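PDB 5UL3: 4'-phospho-dehydrooxetanocin synthase from Bacillus megaterium, which catalyses the S-adenosylmethionine- and cobalamin-dependent oxidative ring contraction of dAMP to the oxetane aldehyde 4'-phospho-dehydrooxetanocin in oxetanocin A biosynthesis. Local coordinates for residues I70-P75 / R80-L85; E150-V155 / T244-I249; A398-V403 / I456-L461; I474-L479 / D484-N489. All blocks are in the same frame, centred on the assembly; numbering follows the deposited sequence.

The four contacts follow one another along the chain. Interactions 1 and 2 lie on the same side of its centre, about 17 Å apart between centres, and touch directly: P83 CG packs 3.6 Å from E150 O, part of the packing between what is probably the N-terminal domain and the Rossmann domain. Interactions 3 and 4 belong to the radical SAM domain, with centres about 21 Å apart and nearest atoms about 9 Å apart. Interaction 3 holds R399, which touches the [4Fe-4S] cluster, and A400 and N489 each have a side chain about 9 Å from that of E436, which binds S-adenosylmethionine. Interaction 1 is remote from the annotated sites, about 60 Å from interaction 4 between centres.

Interaction 1 (I70-P75 / R80-L85); sequences IHVFSP and RENPLL. With EDO (1,2-ethanediol), chain O.
Strand residue V72 and helix residue L85 make the closest backbone approach between 70-75 and 80-85, their CA atoms 9.8 Å apart, so side chains alone span the gap. V72 points toward the helix, and with CG1 anti to its backbone N (chi1 -170°) this methyl does the touching. It lies 4.4 Å from L85 CD1 and equally far from ND2 of N82, a loose apolar contact beside the amide. N82 is the N-cap of helix 83-88: its OD1 accepts from L85 N at 3.0 Å in a nearly straight bond (169°), the donor standing above the carbonyl plane, while the bond from L84 N is weak. The helix thus starts from a side chain that also faces the sheet, an antiparallel four-stranded one, probably of the N-terminal domain, in which 69-73 runs between 60-64 and 102-106. The amide also gives ND2 to Y62 OH of strand 60-64. A water links the two segments more indirectly, donating to S74 OG at 2.9 Å and accepting weakly from N82 ND2. S74 OG also bonds R77 O in the connecting turn, and L79 from that turn packs on both V72 and S74.

Interaction 2 (E150-V155 / T244-I249); sequences EQLAKV and TLRDLI. With EDO (1,2-ethanediol), chain N.
L152 and A153 carry the first segment's side of this contact, resting on R246 and I249 of helix 242-252. Ahead of them, E150 binds an ethanediol, probably from the crystallisation liquor, through both carboxylate oxygens: OE1 accepts from its O2 and OE2 from its O1, each at 2.8 Å. Q151 then leaves helix 138-149 with positive phi in a Schellman motif, turning the chain toward strand 154-159. L152 follows, its side chain lying alongside that of R246 and pointing the same way, with CD1 3.9 Å from R246 CG. Because CG of R246 is anti to the backbone N (chi1 175°), the aliphatic part passes L152 before the chain bends at chi3 and carries the guanidinium away. There NE donates to D247 OD1 at 2.8 Å, meeting the carboxylate from above its plane, in a salt bridge between neighbours; Y243 adds a cation-pi contact. I249 CD1 meets both L152 and A153, 3.9 Å from L152 CB and 3.8 Å from A153 CB. Both segments belong to the Rossmann domain that houses cobalamin, and the R246 side chain is about 10 Å from the cofactor. Helix 242-252 here packs against the turn between helix 138-149 and strand 154-159, an outermost strand of the sheet, while A153 also touches V120 of strand 119-124 and L152 meets R87 of helix 83-88.

Interaction 3 (A398-V403 / I456-L461); sequences ARADSV and IIALRL
A458 is the bump at the middle of this interface: its methyl, on the face of helix 452-464 turned toward 398-403, fits into the bend between A400 and V403. CB of A458 lies 3.6 Å from A400 O, 4.0 Å from A400 CB and 3.9 Å from V403 CB, so one small methyl is met by a carbonyl and two side chains. With only a methyl at A458, the CA atoms of V403 and A458 come to 5.5 Å. V403 supplies the return bump. Its CG1, anti to the backbone N (chi1 -173°), enters the groove between A458 and L461 one turn later, 3.7 Å from A458 O and 3.9 Å from L461 CB; the V403 and L461 side chains slide past each other in opposite directions. The bend that presents these groups is a short 3-10 turn at 400-402, in which V403 N bonds back to A400 O at 3.0 Å. On the far side of this turn D401 points away from the helix, where R399 grips its OD2 side-on with NE and NH1, NH1 at 3.0 Å. OD2 sits in the guanidinium plane, and both nitrogens reach it from the same face of the carboxylate. E364 forms a further salt bridge with R399, which also touches the [4Fe-4S] cluster. The turn follows strand 393-398 of the partial TIM barrel, leading on to helix 410-426, whose W420 packs on V403 and whose L417 meets L461.

Interaction 4 (I474-L479 / D484-N489); sequences IMFDQL and DNLKEN
M475 lays its side chain against L486 and N489 of helix 484-493. CG leaves anti to the backbone N (chi1 171°), and bends at chi2 and chi3 (67° and 71°) bring SD to the helix, 3.7 Å from L486 CD2 and 3.6 Å from N489 CB. The M475 side chain crosses that of L486 at about a right angle but runs past N489 in the opposite direction. N489 ND2 donates a weak hydrogen bond to SD at 3.5 Å, while its stronger partner is OE1 of Q442, whose NE2 in turn binds M475 O and D477 OD1. One glutamine therefore ties the loop to the helix. F476 turns its ring back across M475, whose CG stands 3.7 Å above the plane over the ring centre. L486 CD2 approaches the same ring obliquely, 3.8 Å from F476 CD1, so L486 is shared between sulfur and ring. The loop and helix follow strand 470-473, an outermost strand of the radical SAM domain's sheet, and a backbone hydrogen bond joins I474 to E436, which binds S-adenosylmethionine. Helix 588-617, probably of the C-terminal helix bundle, packs on F476 and L486, and L641 of helix 620-648 touches M475 and F476.

Interaction 1 (I70-P75 / R80-L85)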
loop_
_atom_site.group_PDB
_atom_site.type_symbol
_atom_site.label_atom_id
_atom_site.label_comp_id
_atom_site.label_asym_id
_atom_site.label_seq_id
_atom_site.Cartn_x
_atom_site.Cartn_y
_atom_site.Cartn_z
ATOM N N ILE A 70 -41.925 10.393 -10.506
ATOM C CA ILE A 70 -40.492 10.092 -10.483
ATOM C C ILE A 70 -40.267 8.759 -11.193
ATOM O O ILE A 70 -40.780 7.724 -10.750
ATOM C CB ILE A 70 -39.950 10.030 -9.041
ATOM C CG1 ILE A 70 -40.108 11.381 -8.341
ATOM C CG2 ILE A 70 -38.484 9.543 -9.008
ATOM C CD1 ILE A 70 -39.811 11.323 -6.859
ATOM N N HIS A 71 -39.498 8.780 -12.285
ATOM C CA HIS A 71 -39.131 7.562 -13.001
ATOM C C HIS A 71 -37.797 7.051 -12.487
ATOM O O HIS A 71 -36.893 7.841 -12.225
ATOM C CB HIS A 71 -38.998 7.817 -14.500
ATOM C CG HIS A 71 -40.213 8.425 -15.125
ATOM N ND1 HIS A 71 -41.204 7.670 -15.712
ATOM C CD2 HIS A 71 -40.584 9.718 -15.267
ATOM C CE1 HIS A 71 -42.144 8.474 -16.178
ATOM N NE2 HIS A 71 -41.790 9.721 -15.923
ATOM N N VAL A 72 -37.666 5.734 -12.386
ATOM C CA VAL A 72 -36.434 5.116 -11.907
ATOM C C VAL A 72 -36.023 4.034 -12.896
ATOM O O VAL A 72 -36.800 3.108 -13.166
ATOM C CB VAL A 72 -36.595 4.527 -10.494
ATOM C CG1 VAL A 72 -35.223 4.109 -9.930
ATOM C CG2 VAL A 72 -37.275 5.532 -9.564
ATOM N N PHE A 73 -34.789 4.132 -13.403
ATOM C CA PHE A 73 -34.210 3.184 -14.353
ATOM C C PHE A 73 -33.021 2.479 -13.717
ATOM O O PHE A 73 -32.097 3.144 -13.232
ATOM C CB PHE A 73 -33.723 3.899 -15.617
ATOM C CG PHE A 73 -34.819 4.573 -16.405
ATOM C CD1 PHE A 73 -35.172 5.889 -16.145
ATOM C CD2 PHE A 73 -35.473 3.895 -17.427
ATOM C CE1 PHE A 73 -36.185 6.514 -16.882
ATOM C CE2 PHE A 73 -36.482 4.511 -18.160
ATOM C CZ PHE A 73 -36.832 5.816 -17.888
ATOM N N SER A 74 -33.019 1.150 -13.759
ATOM C CA SER A 74 -31.940 0.346 -13.179
ATOM C C SER A 74 -31.564 -0.745 -14.171
ATOM O O SER A 74 -31.962 -1.905 -14.021
ATOM C CB SER A 74 -32.357 -0.233 -11.826
ATOM O OG SER A 74 -31.310 -0.987 -11.248
ATOM N N PRO A 75 -30.771 -0.407 -15.190
ATOM C CA PRO A 75 -30.542 -1.354 -16.292
ATOM C C PRO A 75 -29.716 -2.561 -15.910
ATOM O O PRO A 75 -29.786 -3.580 -16.611
ATOM C CB PRO A 75 -29.822 -0.509 -17.346
ATOM C CG PRO A 75 -29.272 0.650 -16.628
ATOM C CD PRO A 75 -30.135 0.894 -15.414
ATOM N N ARG A 80 -35.838 -3.947 -7.241
ATOM C CA ARG A 80 -36.256 -4.304 -5.890
ATOM C C ARG A 80 -35.088 -4.325 -4.905
ATOM O O ARG A 80 -35.315 -4.264 -3.695
ATOM C CB ARG A 80 -36.981 -5.653 -5.912
ATOM C CG ARG A 80 -38.210 -5.628 -6.842
ATOM C CD ARG A 80 -38.935 -6.975 -6.881
ATOM N NE ARG A 80 -38.023 -8.061 -7.241
ATOM C CZ ARG A 80 -38.307 -9.353 -7.119
ATOM N NH1 ARG A 80 -39.490 -9.737 -6.645
ATOM N NH2 ARG A 80 -37.408 -10.266 -7.466
ATOM N N GLU A 81 -33.847 -4.371 -5.389
ATOM C CA GLU A 81 -32.687 -4.345 -4.506
ATOM C C GLU A 81 -32.152 -2.938 -4.250
ATOM O O GLU A 81 -31.160 -2.791 -3.532
ATOM C CB GLU A 81 -31.570 -5.230 -5.085
ATOM C CG GLU A 81 -31.960 -6.691 -5.197
ATOM C CD GLU A 81 -30.948 -7.518 -5.966
ATOM O OE1 GLU A 81 -29.736 -7.214 -5.883
ATOM O OE2 GLU A 81 -31.367 -8.471 -6.658
ATOM N N ASN A 82 -32.780 -1.916 -4.808
ATOM C CA ASN A 82 -32.316 -0.529 -4.664
ATOM C C ASN A 82 -32.382 -0.090 -3.198
ATOM O O ASN A 82 -33.468 -0.120 -2.592
ATOM C CB ASN A 82 -33.193 0.346 -5.571
ATOM C CG ASN A 82 -32.833 1.813 -5.530
ATOM O OD1 ASN A 82 -32.661 2.405 -4.469
ATOM N ND2 ASN A 82 -32.749 2.421 -6.704
ATOM N N PRO A 83 -31.262 0.320 -2.592
ATOM C CA PRO A 83 -31.252 0.577 -1.149
ATOM C C PRO A 83 -31.933 1.881 -0.784
ATOM O O PRO A 83 -32.452 2.012 0.330
ATOM C CB PRO A 83 -29.751 0.609 -0.810
ATOM C CG PRO A 83 -29.110 1.154 -2.074
ATOM C CD PRO A 83 -29.937 0.539 -3.214
ATOM N N LEU A 84 -31.920 2.853 -1.705
ATOM C CA LEU A 84 -32.591 4.119 -1.444
ATOM C C LEU A 84 -34.099 3.917 -1.417
ATOM O O LEU A 84 -34.780 4.407 -0.513
ATOM C CB LEU A 84 -32.213 5.166 -2.497
ATOM C CG LEU A 84 -32.763 6.570 -2.251
ATOM C CD1 LEU A 84 -31.800 7.606 -2.839
ATOM C CD2 LEU A 84 -34.166 6.775 -2.902
ATOM N N LEU A 85 -34.630 3.208 -2.409
ATOM C CA LEU A 85 -36.068 2.944 -2.406
ATOM C C LEU A 85 -36.462 2.132 -1.182
ATOM O O LEU A 85 -37.534 2.356 -0.597
ATOM C CB LEU A 85 -36.481 2.218 -3.687
ATOM C CG LEU A 85 -36.309 3.010 -4.992
ATOM C CD1 LEU A 85 -36.625 2.142 -6.211
ATOM C CD2 LEU A 85 -37.137 4.291 -5.005
HETATM C C1 EDO O . -32.280 -4.531 -18.390
HETATM O O1 EDO O . -31.629 -3.314 -18.782
HETATM C C2 EDO O . -31.320 -5.669 -18.720
HETATM O O2 EDO O . -31.849 -6.919 -18.265
HETATM O O HOH W 1 -31.382 0.340 -8.722
#

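Interaction 2 (E150-V155 / T244-I249)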
loop_
_atom_site.group_PDB
_atom_site.type_symbol
_atom_site.label_atom_id
_atom_site.label_comp_id
_atom_site.label_asym_id
_atom_site.label_seq_id
_atom_site.Cartn_x
_atom_site.Cartn_y
_atom_site.Cartn_z
ATOM N N GLU A 150 -24.635 2.554 -1.804
ATOM C CA GLU A 150 -25.734 2.745 -0.860
ATOM C C GLU A 150 -26.642 3.921 -1.233
ATOM O O GLU A 150 -27.677 4.123 -0.580
ATOM C CB GLU A 150 -25.170 2.952 0.543
ATOM C CG GLU A 150 -24.511 1.706 1.122
ATOM C CD GLU A 150 -25.520 0.637 1.525
ATOM O OE1 GLU A 150 -26.709 0.962 1.760
ATOM O OE2 GLU A 150 -25.110 -0.538 1.603
ATOM N N GLN A 151 -26.274 4.671 -2.264
ATOM C CA GLN A 151 -26.979 5.861 -2.728
ATOM C C GLN A 151 -27.218 6.834 -1.582
ATOM O O GLN A 151 -28.316 7.355 -1.387
ATOM C CB GLN A 151 -28.277 5.484 -3.451
ATOM C CG GLN A 151 -28.044 4.415 -4.526
ATOM C CD GLN A 151 -29.173 4.300 -5.549
ATOM O OE1 GLN A 151 -30.033 5.172 -5.645
ATOM N NE2 GLN A 151 -29.181 3.204 -6.299
ATOM N N LEU A 152 -26.151 7.092 -0.819
ATOM C CA LEU A 152 -26.214 7.970 0.339
ATOM C C LEU A 152 -25.794 9.403 0.035
ATOM O O LEU A 152 -26.207 10.316 0.758
ATOM C CB LEU A 152 -25.337 7.414 1.473
ATOM C CG LEU A 152 -25.812 6.092 2.096
ATOM C CD1 LEU A 152 -24.747 5.551 3.039
ATOM C CD2 LEU A 152 -27.141 6.250 2.830
ATOM N N ALA A 153 -24.999 9.626 -1.007
ATOM C CA ALA A 153 -24.454 10.954 -1.264
ATOM C C ALA A 153 -23.962 11.010 -2.696
ATOM O O ALA A 153 -23.638 9.990 -3.301
ATOM C CB ALA A 153 -23.294 11.303 -0.319
ATOM N N LYS A 154 -23.931 12.226 -3.229
ATOM C CA LYS A 154 -23.103 12.529 -4.385
ATOM C C LYS A 154 -21.680 12.750 -3.888
ATOM O O LYS A 154 -21.462 13.529 -2.962
ATOM C CB LYS A 154 -23.632 13.768 -5.098
ATOM C CG LYS A 154 -25.037 13.533 -5.686
ATOM C CD LYS A 154 -25.372 14.585 -6.735
ATOM C CE LYS A 154 -26.801 15.081 -6.581
ATOM N NZ LYS A 154 -27.073 16.282 -7.430
ATOM N N VAL A 155 -20.720 12.040 -4.469
ATOM C CA VAL A 155 -19.344 12.078 -3.994
ATOM C C VAL A 155 -18.484 12.698 -5.084
ATOM O O VAL A 155 -18.583 12.311 -6.252
ATOM C CB VAL A 155 -18.819 10.678 -3.616
ATOM C CG1 VAL A 155 -17.394 10.766 -3.032
ATOM C CG2 VAL A 155 -19.759 9.997 -2.615
ATOM N N THR A 244 -18.462 5.588 9.132
ATOM C CA THR A 244 -18.296 6.949 9.619
ATOM C C THR A 244 -18.990 7.941 8.688
ATOM O O THR A 244 -19.770 8.790 9.135
ATOM C CB THR A 244 -16.804 7.266 9.746
ATOM O OG1 THR A 244 -16.242 6.530 10.841
ATOM C CG2 THR A 244 -16.568 8.767 9.969
ATOM N N LEU A 245 -18.734 7.830 7.385
ATOM C CA LEU A 245 -19.347 8.771 6.446
ATOM C C LEU A 245 -20.850 8.548 6.360
ATOM O O LEU A 245 -21.621 9.511 6.340
ATOM C CB LEU A 245 -18.684 8.666 5.066
ATOM C CG LEU A 245 -17.248 9.204 4.997
ATOM C CD1 LEU A 245 -16.619 8.861 3.652
ATOM C CD2 LEU A 245 -17.255 10.709 5.189
ATOM N N ARG A 246 -21.287 7.284 6.347
ATOM C CA ARG A 246 -22.716 6.991 6.444
ATOM C C ARG A 246 -23.358 7.736 7.611
ATOM O O ARG A 246 -24.448 8.316 7.479
ATOM C CB ARG A 246 -22.923 5.478 6.616
ATOM C CG ARG A 246 -24.367 5.075 6.856
ATOM C CD ARG A 246 -24.429 3.682 7.513
ATOM N NE ARG A 246 -23.881 3.684 8.865
ATOM C CZ ARG A 246 -23.593 2.589 9.562
ATOM N NH1 ARG A 246 -23.802 1.390 9.039
ATOM N NH2 ARG A 246 -23.102 2.695 10.785
ATOM N N ASP A 247 -22.704 7.716 8.767
ATOM C CA ASP A 247 -23.312 8.288 9.965
ATOM C C ASP A 247 -23.198 9.807 9.997
ATOM O O ASP A 247 -24.085 10.471 10.539
ATOM C CB ASP A 247 -22.694 7.664 11.226
ATOM C CG ASP A 247 -23.222 6.263 11.496
ATOM O OD1 ASP A 247 -24.085 5.781 10.744
ATOM O OD2 ASP A 247 -22.769 5.631 12.484
ATOM N N LEU A 248 -22.141 10.377 9.403
ATOM C CA LEU A 248 -22.086 11.833 9.271
ATOM C C LEU A 248 -23.212 12.346 8.383
ATOM O O LEU A 248 -23.747 13.435 8.621
ATOM C CB LEU A 248 -20.739 12.263 8.704
ATOM C CG LEU A 248 -19.549 12.068 9.647
ATOM C CD1 LEU A 248 -18.286 12.491 8.941
ATOM C CD2 LEU A 248 -19.761 12.882 10.910
ATOM N N ILE A 249 -23.582 11.565 7.370
ATOM C CA ILE A 249 -24.710 11.913 6.510
ATOM C C ILE A 249 -26.005 11.860 7.307
ATOM O O ILE A 249 -26.851 12.753 7.206
ATOM C CB ILE A 249 -24.741 10.981 5.289
ATOM C CG1 ILE A 249 -23.564 11.292 4.350
ATOM C CG2 ILE A 249 -26.071 11.060 4.544
ATOM C CD1 ILE A 249 -23.322 10.212 3.308
HETATM C C1 EDO N . -26.726 -3.118 3.647
HETATM O O1 EDO N . -25.767 -3.108 2.586
HETATM C C2 EDO N . -28.062 -2.658 3.082
HETATM O O2 EDO N . -27.859 -1.542 2.201
#

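Interaction 3 (A398-V403 / I456-L461)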
loop_
_atom_site.group_PDB
_atom_site.type_symbol
_atom_site.label_atom_id
_atom_site.label_comp_id
_atom_site.label_asym_id
_atom_site.label_seq_id
_atom_site.Cartn_x
_atom_site.Cartn_y
_atom_site.Cartn_z
ATOM N N ALA A 398 3.049 -11.243 1.669
ATOM C CA ALA A 398 2.710 -12.435 2.449
ATOM C C ALA A 398 3.761 -12.674 3.519
ATOM O O ALA A 398 4.925 -12.295 3.356
ATOM C CB ALA A 398 2.603 -13.677 1.557
ATOM N N ARG A 399 3.343 -13.333 4.614
ATOM C CA ARG A 399 4.288 -13.788 5.626
ATOM C C ARG A 399 4.987 -15.059 5.164
ATOM O O ARG A 399 4.423 -15.859 4.413
ATOM C CB ARG A 399 3.591 -14.105 6.965
ATOM C CG ARG A 399 2.488 -13.191 7.389
ATOM C CD ARG A 399 2.052 -13.494 8.851
ATOM N NE ARG A 399 1.663 -14.878 9.103
ATOM C CZ ARG A 399 0.416 -15.330 9.005
ATOM N NH1 ARG A 399 0.144 -16.603 9.267
ATOM N NH2 ARG A 399 -0.565 -14.511 8.640
ATOM N N ALA A 400 6.201 -15.270 5.675
ATOM C CA ALA A 400 6.913 -16.506 5.358
ATOM C C ALA A 400 6.097 -17.734 5.739
ATOM O O ALA A 400 6.098 -18.731 5.005
ATOM C CB ALA A 400 8.271 -16.543 6.046
ATOM N N ASP A 401 5.381 -17.687 6.876
ATOM C CA ASP A 401 4.607 -18.861 7.278
ATOM C C ASP A 401 3.290 -19.000 6.525
ATOM O O ASP A 401 2.540 -19.952 6.780
ATOM C CB ASP A 401 4.370 -18.871 8.800
ATOM C CG ASP A 401 3.838 -17.549 9.343
ATOM O OD1 ASP A 401 4.447 -16.487 9.092
ATOM O OD2 ASP A 401 2.837 -17.587 10.082
ATOM N N SER A 402 2.971 -18.078 5.614
ATOM C CA SER A 402 1.918 -18.351 4.647
ATOM C C SER A 402 2.410 -19.236 3.513
ATOM O O SER A 402 1.601 -19.670 2.689
ATOM C CB SER A 402 1.351 -17.051 4.063
ATOM O OG SER A 402 0.740 -16.251 5.055
ATOM N N VAL A 403 3.711 -19.495 3.449
ATOM C CA VAL A 403 4.293 -20.406 2.470
ATOM C C VAL A 403 4.603 -21.754 3.105
ATOM O O VAL A 403 4.195 -22.800 2.599
ATOM C CB VAL A 403 5.581 -19.801 1.862
ATOM C CG1 VAL A 403 6.090 -20.674 0.708
ATOM C CG2 VAL A 403 5.350 -18.363 1.390
ATOM N N ILE A 456 14.319 -19.324 4.987
ATOM C CA ILE A 456 15.045 -19.848 3.828
ATOM C C ILE A 456 14.137 -20.745 2.994
ATOM O O ILE A 456 14.044 -20.607 1.768
ATOM C CB ILE A 456 16.305 -20.606 4.281
ATOM C CG1 ILE A 456 17.350 -19.648 4.864
ATOM C CG2 ILE A 456 16.866 -21.441 3.128
ATOM C CD1 ILE A 456 17.964 -18.690 3.812
ATOM N N ILE A 457 13.439 -21.675 3.650
ATOM C CA ILE A 457 12.620 -22.624 2.907
ATOM C C ILE A 457 11.454 -21.923 2.215
ATOM O O ILE A 457 11.092 -22.278 1.091
ATOM C CB ILE A 457 12.146 -23.757 3.835
ATOM C CG1 ILE A 457 13.346 -24.618 4.244
ATOM C CG2 ILE A 457 11.087 -24.614 3.138
ATOM C CD1 ILE A 457 13.089 -25.467 5.481
ATOM N N ALA A 458 10.840 -20.929 2.867
ATOM C CA ALA A 458 9.766 -20.195 2.208
ATOM C C ALA A 458 10.271 -19.567 0.914
ATOM O O ALA A 458 9.594 -19.624 -0.116
ATOM C CB ALA A 458 9.190 -19.116 3.133
ATOM N N LEU A 459 11.466 -18.979 0.950
ATOM C CA LEU A 459 12.009 -18.328 -0.248
ATOM C C LEU A 459 12.320 -19.348 -1.330
ATOM O O LEU A 459 12.120 -19.089 -2.524
ATOM C CB LEU A 459 13.268 -17.533 0.098
ATOM C CG LEU A 459 13.118 -16.408 1.121
ATOM C CD1 LEU A 459 14.476 -15.700 1.345
ATOM C CD2 LEU A 459 12.031 -15.431 0.702
ATOM N N ARG A 460 12.804 -20.516 -0.922
ATOM C CA ARG A 460 13.072 -21.609 -1.850
ATOM C C ARG A 460 11.803 -22.042 -2.581
ATOM O O ARG A 460 11.796 -22.207 -3.811
ATOM C CB ARG A 460 13.684 -22.766 -1.050
ATOM C CG ARG A 460 14.352 -23.869 -1.833
ATOM C CD ARG A 460 14.936 -24.937 -0.890
ATOM N NE ARG A 460 16.113 -24.484 -0.154
ATOM C CZ ARG A 460 16.554 -25.041 0.968
ATOM N NH1 ARG A 460 15.911 -26.079 1.506
ATOM N NH2 ARG A 460 17.632 -24.561 1.563
ATOM N N LEU A 461 10.714 -22.242 -1.836
ATOM C CA LEU A 461 9.466 -22.702 -2.435
ATOM C C LEU A 461 8.874 -21.670 -3.393
ATOM O O LEU A 461 8.454 -22.012 -4.506
ATOM C CB LEU A 461 8.462 -23.054 -1.325
ATOM C CG LEU A 461 8.882 -24.250 -0.463
ATOM C CD1 LEU A 461 8.092 -24.316 0.860
ATOM C CD2 LEU A 461 8.699 -25.561 -1.249
#

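Interaction 4 (I474-L479 / D484-N489)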
loop_
_atom_site.group_PDB
_atom_site.type_symbol
_atom_site.label_atom_id
_atom_site.label_comp_id
_atom_site.label_asym_id
_atom_site.label_seq_id
_atom_site.Cartn_x
_atom_site.Cartn_y
_atom_site.Cartn_z
ATOM N N ILE A 474 15.042 -5.923 8.426
ATOM C CA ILE A 474 15.384 -4.844 9.337
ATOM C C ILE A 474 16.630 -5.283 10.095
ATOM O O ILE A 474 16.520 -5.977 11.105
ATOM C CB ILE A 474 14.227 -4.536 10.300
ATOM C CG1 ILE A 474 12.915 -4.340 9.522
ATOM C CG2 ILE A 474 14.528 -3.296 11.094
ATOM C CD1 ILE A 474 11.673 -4.449 10.430
ATOM N N MET A 475 17.799 -4.894 9.587
ATOM C CA MET A 475 19.077 -5.382 10.110
ATOM C C MET A 475 19.284 -4.960 11.563
ATOM O O MET A 475 19.616 -5.786 12.419
ATOM C CB MET A 475 20.213 -4.859 9.224
ATOM C CG MET A 475 21.645 -5.111 9.776
ATOM S SD MET A 475 22.031 -6.871 9.787
ATOM C CE MET A 475 22.196 -7.186 8.021
ATOM N N PHE A 476 19.084 -3.682 11.854
ATOM C CA PHE A 476 19.372 -3.091 13.156
ATOM C C PHE A 476 18.085 -2.847 13.938
ATOM O O PHE A 476 17.092 -2.371 13.383
ATOM C CB PHE A 476 20.114 -1.764 12.977
ATOM C CG PHE A 476 21.409 -1.879 12.210
ATOM C CD1 PHE A 476 22.555 -2.374 12.829
ATOM C CD2 PHE A 476 21.494 -1.457 10.892
ATOM C CE1 PHE A 476 23.752 -2.463 12.143
ATOM C CE2 PHE A 476 22.698 -1.550 10.191
ATOM C CZ PHE A 476 23.830 -2.048 10.821
ATOM N N ASP A 477 18.092 -3.169 15.235
ATOM C CA ASP A 477 16.992 -2.733 16.086
ATOM C C ASP A 477 17.549 -2.334 17.445
ATOM O O ASP A 477 18.581 -2.847 17.886
ATOM C CB ASP A 477 15.881 -3.787 16.234
ATOM C CG ASP A 477 16.289 -4.987 17.082
ATOM O OD1 ASP A 477 17.196 -5.729 16.664
ATOM O OD2 ASP A 477 15.645 -5.219 18.140
ATOM N N GLN A 478 16.841 -1.409 18.095
ATOM C CA GLN A 478 17.405 -0.658 19.209
ATOM C C GLN A 478 17.623 -1.516 20.448
ATOM O O GLN A 478 18.479 -1.179 21.273
ATOM C CB GLN A 478 16.501 0.536 19.539
ATOM C CG GLN A 478 16.541 1.670 18.501
ATOM C CD GLN A 478 15.572 1.479 17.334
ATOM O OE1 GLN A 478 14.966 0.418 17.167
ATOM N NE2 GLN A 478 15.415 2.527 16.536
ATOM N N LEU A 479 16.898 -2.619 20.595
ATOM C CA LEU A 479 17.064 -3.455 21.778
ATOM C C LEU A 479 18.113 -4.542 21.594
ATOM O O LEU A 479 18.320 -5.338 22.517
ATOM C CB LEU A 479 15.721 -4.084 22.175
ATOM C CG LEU A 479 14.649 -3.043 22.508
ATOM C CD1 LEU A 479 13.329 -3.681 22.931
ATOM C CD2 LEU A 479 15.166 -2.097 23.590
ATOM N N ASP A 484 26.093 -10.502 17.989
ATOM C CA ASP A 484 25.728 -11.855 17.560
ATOM C C ASP A 484 24.601 -11.840 16.528
ATOM O O ASP A 484 24.648 -12.574 15.536
ATOM C CB ASP A 484 25.304 -12.708 18.759
ATOM C CG ASP A 484 26.478 -13.200 19.580
ATOM O OD1 ASP A 484 27.634 -12.945 19.185
ATOM O OD2 ASP A 484 26.231 -13.848 20.622
ATOM N N ASN A 485 23.549 -11.054 16.777
ATOM C CA ASN A 485 22.419 -11.038 15.842
ATOM C C ASN A 485 22.822 -10.483 14.477
ATOM O O ASN A 485 22.280 -10.923 13.454
ATOM C CB ASN A 485 21.259 -10.207 16.392
ATOM C CG ASN A 485 20.592 -10.834 17.613
ATOM O OD1 ASN A 485 19.736 -10.218 18.219
ATOM N ND2 ASN A 485 21.000 -12.041 17.986
ATOM N N LEU A 486 23.756 -9.528 14.435
ATOM C CA LEU A 486 24.217 -9.036 13.135
ATOM C C LEU A 486 24.982 -10.117 12.390
ATOM O O LEU A 486 24.792 -10.297 11.185
ATOM C CB LEU A 486 25.082 -7.781 13.295
ATOM C CG LEU A 486 24.457 -6.553 13.978
ATOM C CD1 LEU A 486 25.486 -5.439 14.098
ATOM C CD2 LEU A 486 23.174 -6.057 13.260
ATOM N N LYS A 487 25.857 -10.849 13.086
ATOM C CA LYS A 487 26.563 -11.947 12.439
ATOM C C LYS A 487 25.589 -12.991 11.919
ATOM O O LYS A 487 25.767 -13.514 10.811
ATOM C CB LYS A 487 27.556 -12.584 13.414
ATOM C CG LYS A 487 28.644 -11.631 13.857
ATOM C CD LYS A 487 29.719 -12.367 14.680
ATOM C CE LYS A 487 30.897 -11.457 14.994
ATOM N NZ LYS A 487 31.987 -12.169 15.747
ATOM N N GLU A 488 24.570 -13.324 12.714
ATOM C CA GLU A 488 23.556 -14.275 12.269
ATOM C C GLU A 488 22.817 -13.747 11.043
ATOM O O GLU A 488 22.535 -14.497 10.100
ATOM C CB GLU A 488 22.570 -14.562 13.402
ATOM C CG GLU A 488 23.174 -15.312 14.596
ATOM C CD GLU A 488 22.410 -15.064 15.895
ATOM O OE1 GLU A 488 21.247 -14.620 15.839
ATOM O OE2 GLU A 488 22.981 -15.304 16.985
ATOM N N ASN A 489 22.499 -12.455 11.043
ATOM C CA ASN A 489 21.828 -11.850 9.890
ATOM C C ASN A 489 22.693 -11.930 8.638
ATOM O O ASN A 489 22.211 -12.288 7.558
ATOM C CB ASN A 489 21.488 -10.400 10.203
ATOM C CG ASN A 489 20.200 -10.268 10.975
ATOM O OD1 ASN A 489 19.448 -11.229 11.103
ATOM N ND2 ASN A 489 19.935 -9.080 11.488
#